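Local coordinates for response regulator receiver (Brucella melitensis biovar Abortus, PDB 4G97), which probably acts as the phosphorylation-controlled PhyR switch of the bacterial general stress response, pairing a receiver domain with a sigma-like domain that mimics a sigma factor, at residues 93-98 / 127-132; 111-116 / 121-126. One frame throughout, in Å; residues are numbered along the deposited sequence.

Interaction 1: 93-98 / 127-132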
loop_
_atom_site.group_PDB
_atom_site.type_symbol
_atom_site.label_atom_id
_atom_site.label_comp_id
_atom_site.label_asym_id
_atom_site.label_seq_id
_atom_site.Cartn_x
_atom_site.Cartn_y
_atom_site.Cartn_z
ATOM N N PRO A 93 -1.208 12.907 4.783
ATOM C CA PRO A 93 -0.871 14.225 4.197
ATOM C C PRO A 93 -0.396 14.241 2.735
ATOM O O PRO A 93 -0.060 13.192 2.169
ATOM C CB PRO A 93 0.204 14.774 5.148
ATOM C CG PRO A 93 0.809 13.575 5.768
ATOM C CD PRO A 93 -0.318 12.590 5.922
ATOM N N LEU A 94 -0.348 15.460 2.143
ATOM C CA LEU A 94 0.061 15.753 0.764
ATOM C C LEU A 94 1.443 15.225 0.360
ATOM O O LEU A 94 1.525 14.664 -0.732
ATOM C CB LEU A 94 -0.096 17.251 0.439
ATOM C CG LEU A 94 -0.517 17.610 -0.991
ATOM C CD1 LEU A 94 -2.022 17.398 -1.196
ATOM C CD2 LEU A 94 -0.181 19.062 -1.298
ATOM N N PRO A 95 2.533 15.326 1.176
ATOM C CA PRO A 95 3.822 14.746 0.741
ATOM C C PRO A 95 3.759 13.216 0.667
ATOM O O PRO A 95 4.396 12.623 -0.193
ATOM C CB PRO A 95 4.816 15.223 1.813
ATOM C CG PRO A 95 4.133 16.328 2.523
ATOM C CD PRO A 95 2.680 15.966 2.499
ATOM N N ARG A 96 2.958 12.582 1.546
ATOM C CA ARG A 96 2.762 11.124 1.523
ATOM C C ARG A 96 1.967 10.719 0.280
ATOM O O ARG A 96 2.308 9.721 -0.341
ATOM C CB ARG A 96 2.143 10.604 2.826
ATOM C CG ARG A 96 3.165 10.630 3.947
ATOM C CD ARG A 96 2.686 10.020 5.241
ATOM N NE ARG A 96 3.786 9.969 6.211
ATOM C CZ ARG A 96 4.638 8.961 6.344
ATOM N NH1 ARG A 96 4.517 7.872 5.589
ATOM N NH2 ARG A 96 5.609 9.023 7.249
ATOM N N GLN A 97 0.998 11.559 -0.151
ATOM C CA GLN A 97 0.236 11.346 -1.391
ATOM C C GLN A 97 1.182 11.424 -2.589
ATOM O O GLN A 97 1.106 10.590 -3.489
ATOM C CB GLN A 97 -0.845 12.419 -1.557
ATOM C CG GLN A 97 -1.952 12.347 -0.524
ATOM C CD GLN A 97 -3.031 13.358 -0.781
ATOM O OE1 GLN A 97 -3.470 13.559 -1.913
ATOM N NE2 GLN A 97 -3.510 13.984 0.284
ATOM N N ALA A 98 2.106 12.409 -2.572
ATOM C CA ALA A 98 3.052 12.633 -3.650
ATOM C C ALA A 98 3.991 11.442 -3.814
ATOM O O ALA A 98 4.133 10.918 -4.923
ATOM C CB ALA A 98 3.825 13.931 -3.406
ATOM N N LEU A 127 7.898 16.223 -2.634
ATOM C CA LEU A 127 8.582 14.941 -2.742
ATOM C C LEU A 127 9.806 14.849 -1.827
ATOM O O LEU A 127 10.067 13.766 -1.304
ATOM C CB LEU A 127 8.947 14.645 -4.207
ATOM C CG LEU A 127 9.040 13.178 -4.620
ATOM C CD1 LEU A 127 7.719 12.449 -4.423
ATOM C CD2 LEU A 127 9.490 13.051 -6.058
ATOM N N SER A 128 10.541 15.973 -1.612
ATOM C CA SER A 128 11.713 16.025 -0.717
ATOM C C SER A 128 11.289 15.900 0.761
ATOM O O SER A 128 11.930 15.166 1.522
ATOM C CB SER A 128 12.521 17.306 -0.941
ATOM O OG SER A 128 13.852 17.016 -1.346
ATOM N N THR A 129 10.195 16.609 1.151
ATOM C CA THR A 129 9.587 16.587 2.493
ATOM C C THR A 129 9.133 15.146 2.795
ATOM O O THR A 129 9.266 14.681 3.934
ATOM C CB THR A 129 8.391 17.560 2.560
ATOM O OG1 THR A 129 8.778 18.833 2.048
ATOM C CG2 THR A 129 7.839 17.730 3.973
ATOM N N ALA A 130 8.611 14.455 1.752
ATOM C CA ALA A 130 8.152 13.068 1.796
ATOM C C ALA A 130 9.337 12.129 1.934
ATOM O O ALA A 130 9.376 11.351 2.885
ATOM C CB ALA A 130 7.381 12.732 0.532
ATOM N N SER A 131 10.331 12.237 1.016
ATOM C CA SER A 131 11.539 11.408 1.020
ATOM C C SER A 131 12.235 11.365 2.387
ATOM O O SER A 131 12.696 10.299 2.787
ATOM C CB SER A 131 12.506 11.829 -0.080
ATOM O OG SER A 131 13.139 10.680 -0.620
ATOM N N GLY A 132 12.228 12.494 3.107
ATOM C CA GLY A 132 12.789 12.611 4.449
ATOM C C GLY A 132 11.971 11.869 5.490
ATOM O O GLY A 132 12.527 11.133 6.313
#
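Pro95 and Ala130 meet where two helices of the helix-turn-helix-related, sigma-like domain cross at right angles: the start of helix 94-104 lies against the middle of helix 120-135. At this point the backbones come very close, with Pro95 CA only 4.8 Å from Ala130 CA. The small methyl of Ala130 allows it. Its CB sits against the proline ring, 3.8 Å from Pro95 CB, and also presses on the backbone carbonyl, with Ala130 CB 3.1 Å from Pro95 O, a short packing contact. One turn further along helix 94-104, Ala98 takes the tip of Leu127. The leucine's first torsion (chi1 -152°) sets CG anti to the backbone N, and from there Leu127 CD1 comes up to the Ala98 carbonyl group, 3.9 Å from Ala98 C and a little farther from Ala98 CB. Phe99 and Val102 of helix 94-104 also touch Leu127, extending this apolar side. The other flank is looser and faces solvent. There Thr129 turns its hydroxyl back onto its own helix, where OG1 is hydrogen-bonded to Arg125 O, and leaves its methyl for the neighbouring helix: Thr129 CG2 lies by the proline ring, 4.2 Å from Pro95 CG.

Interaction 2: 111-116 / 121-126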
loop_
_atom_site.group_PDB
_atom_site.type_symbol
_atom_site.label_atom_id
_atom_site.label_comp_id
_atom_site.label_asym_id
_atom_site.label_seq_id
_atom_site.Cartn_x
_atom_site.Cartn_y
_atom_site.Cartn_z
ATOM N N GLU A 111 3.109 13.664 -14.136
ATOM C CA GLU A 111 1.766 13.058 -14.068
ATOM C C GLU A 111 1.207 13.216 -12.646
ATOM O O GLU A 111 0.076 13.662 -12.475
ATOM C CB GLU A 111 1.817 11.583 -14.475
ATOM C CG GLU A 111 2.382 11.344 -15.870
ATOM C CD GLU A 111 2.591 9.894 -16.272
ATOM O OE1 GLU A 111 3.034 9.084 -15.425
ATOM O OE2 GLU A 111 2.363 9.582 -17.463
ATOM N N ALA A 112 2.036 12.938 -11.626
ATOM C CA ALA A 112 1.658 13.066 -10.212
ATOM C C ALA A 112 1.360 14.506 -9.809
ATOM O O ALA A 112 0.456 14.736 -9.005
ATOM C CB ALA A 112 2.744 12.477 -9.331
ATOM N N ALA A 113 2.108 15.477 -10.368
ATOM C CA ALA A 113 1.887 16.916 -10.126
ATOM C C ALA A 113 0.551 17.310 -10.746
ATOM O O ALA A 113 -0.215 18.049 -10.136
ATOM C CB ALA A 113 3.010 17.736 -10.745
ATOM N N GLU A 114 0.247 16.770 -11.940
ATOM C CA GLU A 114 -1.028 17.032 -12.602
ATOM C C GLU A 114 -2.165 16.416 -11.762
ATOM O O GLU A 114 -3.185 17.075 -11.556
ATOM C CB GLU A 114 -1.013 16.492 -14.041
ATOM C CG GLU A 114 -2.288 16.833 -14.801
ATOM C CD GLU A 114 -2.474 16.166 -16.146
ATOM O OE1 GLU A 114 -1.537 15.483 -16.615
ATOM O OE2 GLU A 114 -3.567 16.328 -16.733
ATOM N N ILE A 115 -1.955 15.177 -11.209
ATOM C CA ILE A 115 -2.935 14.530 -10.318
ATOM C C ILE A 115 -3.188 15.401 -9.088
ATOM O O ILE A 115 -4.349 15.589 -8.702
ATOM C CB ILE A 115 -2.490 13.088 -9.917
ATOM C CG1 ILE A 115 -2.653 12.123 -11.106
ATOM C CG2 ILE A 115 -3.232 12.583 -8.670
ATOM C CD1 ILE A 115 -1.895 10.923 -11.019
ATOM N N LEU A 116 -2.107 15.924 -8.471
ATOM C CA LEU A 116 -2.226 16.743 -7.260
ATOM C C LEU A 116 -2.569 18.221 -7.505
ATOM O O LEU A 116 -2.881 18.921 -6.544
ATOM C CB LEU A 116 -1.011 16.604 -6.337
ATOM C CG LEU A 116 -0.838 15.264 -5.621
ATOM C CD1 LEU A 116 0.498 15.196 -4.947
ATOM C CD2 LEU A 116 -1.980 14.981 -4.628
ATOM N N ALA A 121 7.603 22.339 -9.817
ATOM C CA ALA A 121 8.533 22.850 -8.804
ATOM C C ALA A 121 8.037 22.573 -7.388
ATOM O O ALA A 121 8.822 22.099 -6.564
ATOM C CB ALA A 121 8.772 24.341 -9.001
ATOM N N GLU A 122 6.740 22.841 -7.112
ATOM C CA GLU A 122 6.125 22.604 -5.803
ATOM C C GLU A 122 6.058 21.106 -5.478
ATOM O O GLU A 122 6.154 20.725 -4.310
ATOM C CB GLU A 122 4.722 23.217 -5.737
ATOM C CG GLU A 122 4.396 23.799 -4.372
ATOM C CD GLU A 122 3.564 22.914 -3.468
ATOM O OE1 GLU A 122 2.333 22.839 -3.682
ATOM O OE2 GLU A 122 4.131 22.343 -2.511
ATOM N N PHE A 123 5.915 20.267 -6.519
ATOM C CA PHE A 123 5.877 18.816 -6.382
ATOM C C PHE A 123 7.241 18.277 -5.928
ATOM O O PHE A 123 7.285 17.375 -5.093
ATOM C CB PHE A 123 5.400 18.139 -7.681
ATOM C CG PHE A 123 5.312 16.638 -7.559
ATOM C CD1 PHE A 123 4.212 16.036 -6.956
ATOM C CD2 PHE A 123 6.349 15.825 -8.008
ATOM C CE1 PHE A 123 4.149 14.653 -6.813
ATOM C CE2 PHE A 123 6.292 14.439 -7.845
ATOM C CZ PHE A 123 5.194 13.863 -7.247
ATOM N N GLY A 124 8.318 18.840 -6.476
ATOM C CA GLY A 124 9.696 18.491 -6.131
ATOM C C GLY A 124 10.039 18.729 -4.671
ATOM O O GLY A 124 10.819 17.970 -4.085
ATOM N N ARG A 125 9.443 19.778 -4.073
ATOM C CA ARG A 125 9.629 20.147 -2.668
ATOM C C ARG A 125 8.774 19.236 -1.801
ATOM O O ARG A 125 9.216 18.803 -0.732
ATOM C CB ARG A 125 9.237 21.603 -2.446
ATOM N N LEU A 126 7.552 18.932 -2.280
ATOM C CA LEU A 126 6.575 18.044 -1.646
ATOM C C LEU A 126 7.178 16.626 -1.574
ATOM O O LEU A 126 7.055 15.958 -0.553
ATOM C CB LEU A 126 5.299 18.059 -2.505
ATOM C CG LEU A 126 3.954 17.874 -1.826
ATOM C CD1 LEU A 126 3.614 19.047 -0.901
ATOM C CD2 LEU A 126 2.868 17.737 -2.873
#
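Helices 109-116 and 120-135 form what is probably the helix-turn-helix of the sigma-like domain, and the phenyl ring of Phe123 fills the angle between them. With chi1 at -178° the ring swings away from its own backbone N and in toward the alanines. Ala112 approaches it obliquely, with CB 3.5 Å from Phe123 CZ and 3.6 Å from CE1. Ala113 lies nearer the root of the side chain: its CB is 3.9 Å from Phe123 CB, while its backbone N sits over one face of the ring, offset toward the rim, 4.0 Å above the plane. Leu116 comes in at the edge, near the ring plane and roughly perpendicular to the phenylalanine side chain, and brings CD1 to 4.1 Å from Phe123 CE1. That same methyl continues to Leu126, where Leu116 CD1 and Leu126 CD2 are 4.0 Å apart, so one leucine branch bridges two successive turns of the longer helix. The contacts between side chains are all apolar. Val118, in the short turn joining the helices, also touches Phe123. Segments 111-116 and 121-126 run at 98° to each other, and this near-perpendicular pair joined by a short turn is consistent with a helix-turn-helix.

In the fold
Both interactions use helix 120-135, at neighbouring stretches, and their centres lie 10 Å apart. Interaction 2 is nested inside the chain loop that interaction 1 closes. It is the more buried of the two and works mostly through a phenyl ring and alanine and leucine methyls, with a wider gap between the axes of its short segments (9.7 Å against 8.0 Å). Interaction 1 is only partly buried; it sets an alanine methyl against a proline ring and a backbone carbonyl, and one flank faces solvent. They join directly where Ala98 CB packs 3.5 Å from Phe123 CE1 and where Pro95 CB lies 3.3 Å from Leu126 O. Together they hold helices 94-104 and 109-116 on helix 120-135 as a compact three-helix group.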